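Local coordinates for protein-tyrosine-phosphatase PTP1 (Arabidopsis thaliana, PDB 6KRW) that dephosphorylates phosphotyrosine in proteins, including the MAP kinase MPK6, and together with MKP1 modulates plant defence, at residues V133-L138 with I199-W204. Sequence-based numbering, arbitrary orientation.
Sequences VMLTRL and IQYPEW
At the C-terminal ends of two neighbouring parallel strands in the central mixed sheet of this classical tyrosine phosphatase, Val133 pairs with Ile199 and Met134 with Gln200, and the chains then run into the loops beside the active site. Met134 makes its backbone bonds to the flanking residues: Met134 N donates to Ile199 O at 2.7 Å (172° at the hydrogen), and Met134 O accepts from Tyr201 N at 2.9 Å. Past them, side chains take over the bridging. Gln200, with CG anti to the backbone N (chi1 -178°) and an extended chain, runs alongside the equally extended Met134, whose SD lies 4.0 Å from Gln200 CG. That course brings Gln200 NE2 to Thr136 O, 3.2 Å away, in the carbonyl plane on a lone pair, while Gln200 OE1 accepts from Arg180. Arg137 spends two guanidinium nitrogens on the other loop: NE reaches Pro202 O at 3.0 Å, tilted from the carbonyl plane, and NH2 meets the syn side of Glu203 OE1 at 2.9 Å in a salt bridge, although the two planes are 64° apart. Beyond the strand ends, Leu135 CD2 packs 4.1 Å from Trp204 CE3, the side chains side by side. Nearest side-chain atoms are about 4 Å apart for Leu135 and catalytic Cys237; backbone Trp204 O accepts from Arg243, a probable substrate-binding residue. Side-chain bonds to backbone carbonyls thus keep joining the chains after strand pairing ends, with an ion pair at the solvent-facing edge and apolar packing beside the nucleophile.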
ATOM      1  N   VAL A 133       3.676  -1.516  -5.102  1.00 24.44           N
ATOM      2  CA  VAL A 133       2.527  -0.775  -5.647  1.00 23.37           C
ATOM      3  C   VAL A 133       2.799   0.694  -5.442  1.00 24.37           C
ATOM      4  O   VAL A 133       2.845   1.167  -4.281  1.00 23.58           O
ATOM      5  CB  VAL A 133       1.184  -1.221  -5.074  1.00 21.88           C
ATOM      6  CG1 VAL A 133       0.043  -0.423  -5.645  1.00 26.96           C
ATOM      7  CG2 VAL A 133       0.982  -2.712  -5.222  1.00 24.84           C
ATOM      8  N   MET A 134       2.941   1.405  -6.552  1.00 25.83           N
ATOM      9  CA  MET A 134       3.231   2.846  -6.535  1.00 23.85           C
ATOM     10  C   MET A 134       2.021   3.600  -7.072  1.00 25.43           C
ATOM     11  O   MET A 134       1.685   3.402  -8.262  1.00 26.83           O
ATOM     12  CB  MET A 134       4.443   3.117  -7.419  1.00 25.04           C
ATOM     13  CG  MET A 134       4.805   4.559  -7.490  1.00 27.43           C
ATOM     14  SD  MET A 134       6.335   4.772  -8.366  0.82 27.56           S
ATOM     15  CE  MET A 134       6.477   6.541  -8.205  1.00 30.06           C
ATOM     16  N   LEU A 135       1.405   4.490  -6.295  1.00 23.20           N
ATOM     17  CA  LEU A 135       0.108   5.131  -6.621  1.00 22.53           C
ATOM     18  C   LEU A 135       0.288   6.630  -6.811  1.00 27.83           C
ATOM     19  O   LEU A 135      -0.640   7.369  -6.573  1.00 29.97           O
ATOM     20  CB  LEU A 135      -0.881   4.829  -5.488  1.00 23.65           C
ATOM     21  CG  LEU A 135      -1.111   3.349  -5.241  1.00 20.73           C
ATOM     22  CD1 LEU A 135      -1.904   3.158  -3.928  1.00 22.19           C
ATOM     23  CD2 LEU A 135      -1.814   2.676  -6.403  1.00 24.23           C
ATOM     24  N   THR A 136       1.446   7.054  -7.294  1.00 29.89           N
ATOM     25  CA  THR A 136       1.689   8.499  -7.490  1.00 29.94           C
ATOM     26  C   THR A 136       2.573   8.679  -8.734  1.00 52.04           C
ATOM     27  O   THR A 136       3.277   7.759  -9.054  1.00213.94           O
ATOM     28  CB  THR A 136       2.394   9.115  -6.275  1.00 29.65           C
ATOM     29  OG1 THR A 136       2.580  10.530  -6.369  1.00 30.42           O
ATOM     30  CG2 THR A 136       3.723   8.466  -5.974  1.00 28.72           C
ATOM     31  N   ARG A 137       2.504   9.890  -9.242  1.00 31.88           N
ATOM     32  CA  ARG A 137       3.541  10.429 -10.146  1.00 35.77           C
ATOM     33  C   ARG A 137       4.721  10.897  -9.308  1.00 42.74           C
ATOM     34  O   ARG A 137       4.542  11.172  -8.104  1.00 36.38           O
ATOM     35  CB  ARG A 137       2.997  11.599 -10.978  1.00 33.53           C
ATOM     36  CG  ARG A 137       1.833  11.226 -11.878  1.00 32.88           C
ATOM     37  CD  ARG A 137       1.397  12.460 -12.669  1.00 39.97           C
ATOM     38  NE  ARG A 137       0.294  12.169 -13.551  1.00 36.52           N
ATOM     39  CZ  ARG A 137      -0.159  13.047 -14.469  1.00 44.81           C
ATOM     40  NH1 ARG A 137       0.296  14.291 -14.471  1.00 37.99           N
ATOM     41  NH2 ARG A 137      -1.121  12.706 -15.312  1.00 38.53           N
ATOM     42  N   LEU A 138       5.886  11.018  -9.941  1.00 37.06           N
ATOM     43  CA  LEU A 138       7.040  11.665  -9.269  1.00 37.79           C
ATOM     44  C   LEU A 138       6.709  13.129  -8.962  1.00 32.31           C
ATOM     45  O   LEU A 138       7.132  13.631  -7.929  1.00 36.76           O
ATOM     46  CB  LEU A 138       8.289  11.509 -10.149  1.00 37.65           C
ATOM     47  CG  LEU A 138       8.725  10.067 -10.443  1.00 36.23           C
ATOM     48  CD1 LEU A 138       9.895  10.040 -11.418  1.00 47.99           C
ATOM     49  CD2 LEU A 138       9.078   9.307  -9.172  1.00 42.71           C
ATOM     50  N   ILE A 199       4.592  -2.014  -9.792  1.00 35.98           N
ATOM     51  CA  ILE A 199       3.336  -1.602 -10.466  1.00 32.90           C
ATOM     52  C   ILE A 199       3.117  -0.127 -10.179  1.00 39.28           C
ATOM     53  O   ILE A 199       2.908   0.224  -9.016  1.00 30.62           O
ATOM     54  CB  ILE A 199       2.145  -2.475 -10.033  1.00 32.64           C
ATOM     55  CG1 ILE A 199       2.428  -3.966 -10.194  1.00 33.25           C
ATOM     56  CG2 ILE A 199       0.891  -2.067 -10.770  1.00 31.79           C
ATOM     57  CD1 ILE A 199       1.337  -4.860  -9.625  1.00 35.51           C
ATOM     58  N   GLN A 200       3.145   0.702 -11.212  1.00 32.25           N
ATOM     59  CA  GLN A 200       2.906   2.147 -11.058  1.00 29.36           C
ATOM     60  C   GLN A 200       1.585   2.556 -11.710  1.00 33.75           C
ATOM     61  O   GLN A 200       1.372   2.196 -12.884  1.00 34.22           O
ATOM     62  CB  GLN A 200       4.058   2.972 -11.620  1.00 32.31           C
ATOM     63  CG  GLN A 200       3.807   4.459 -11.415  1.00 37.10           C
ATOM     64  CD  GLN A 200       4.838   5.381 -12.007  1.00 39.97           C
ATOM     65  OE1 GLN A 200       5.667   4.983 -12.826  1.00 43.40           O
ATOM     66  NE2 GLN A 200       4.748   6.641 -11.623  1.00 35.76           N
ATOM     67  N   TYR A 201       0.791   3.344 -10.997  1.00 29.30           N
ATOM     68  CA  TYR A 201      -0.499   3.920 -11.439  1.00 28.63           C
ATOM     69  C   TYR A 201      -0.428   5.460 -11.377  1.00 40.48           C
ATOM     70  O   TYR A 201      -0.545   6.022 -10.308  1.00 35.70           O
ATOM     71  CB  TYR A 201      -1.643   3.360 -10.603  1.00 31.40           C
ATOM     72  CG  TYR A 201      -2.995   3.863 -11.013  1.00 30.24           C
ATOM     73  CD1 TYR A 201      -3.311   4.076 -12.352  1.00 33.38           C
ATOM     74  CD2 TYR A 201      -3.975   4.100 -10.077  1.00 31.85           C
ATOM     75  CE1 TYR A 201      -4.562   4.540 -12.736  1.00 34.57           C
ATOM     76  CE2 TYR A 201      -5.230   4.548 -10.440  1.00 33.61           C
ATOM     77  CZ  TYR A 201      -5.535   4.758 -11.769  1.00 34.53           C
ATOM     78  OH  TYR A 201      -6.782   5.202 -12.087  1.00 37.82           O
ATOM     79  N   PRO A 202      -0.190   6.279 -12.492  1.00 37.00           N
ATOM     80  CA  PRO A 202      -0.072   7.800 -12.490  1.00 33.56           C
ATOM     81  C   PRO A 202      -1.382   8.599 -12.596  1.00 36.25           C
ATOM     82  O   PRO A 202      -1.322   9.809 -12.559  1.00 35.47           O
ATOM     83  CB  PRO A 202       0.807   8.012 -13.741  1.00 39.04           C
ATOM     84  CG  PRO A 202       0.326   6.933 -14.690  1.00 42.38           C
ATOM     85  CD  PRO A 202       0.078   5.723 -13.819  1.00 37.08           C
ATOM     86  N   GLU A 203      -2.528   7.911 -12.499  1.00 33.06           N
ATOM     87  CA  GLU A 203      -3.780   8.688 -12.723  1.00 32.14           C
ATOM     88  C   GLU A 203      -4.619   8.688 -11.451  1.00 34.24           C
ATOM     89  O   GLU A 203      -5.842   8.715 -11.520  1.00 29.53           O
ATOM     90  CB  GLU A 203      -4.529   8.145 -13.928  1.00 37.81           C
ATOM     91  CG  GLU A 203      -3.794   8.423 -15.236  1.00 44.16           C
ATOM     92  CD  GLU A 203      -3.285   9.853 -15.420  1.00 40.68           C
ATOM     93  OE1 GLU A 203      -2.099  10.011 -15.785  1.00 38.08           O
ATOM     94  OE2 GLU A 203      -4.066  10.822 -15.230  1.00 35.50           O
ATOM     95  N   TRP A 204      -3.945   8.723 -10.316  1.00 31.82           N
ATOM     96  CA  TRP A 204      -4.656   8.878  -9.025  1.00 28.13           C
ATOM     97  C   TRP A 204      -4.117  10.143  -8.376  1.00 27.85           C
ATOM     98  O   TRP A 204      -3.039  10.132  -7.780  1.00 30.89           O
ATOM     99  CB  TRP A 204      -4.429   7.649  -8.154  1.00 25.54           C
ATOM    100  CG  TRP A 204      -5.319   7.548  -6.952  1.00 26.63           C
ATOM    101  CD1 TRP A 204      -6.027   8.538  -6.354  1.00 23.27           C
ATOM    102  CD2 TRP A 204      -5.602   6.355  -6.217  1.00 24.68           C
ATOM    103  NE1 TRP A 204      -6.735   8.053  -5.283  1.00 24.12           N
ATOM    104  CE2 TRP A 204      -6.520   6.708  -5.194  1.00 21.85           C
ATOM    105  CE3 TRP A 204      -5.212   5.017  -6.343  1.00 23.99           C
ATOM    106  CZ2 TRP A 204      -6.998   5.795  -4.263  1.00 23.68           C
ATOM    107  CZ3 TRP A 204      -5.699   4.112  -5.421  1.00 22.64           C
ATOM    108  CH2 TRP A 204      -6.580   4.497  -4.408  1.00 23.46           C
TER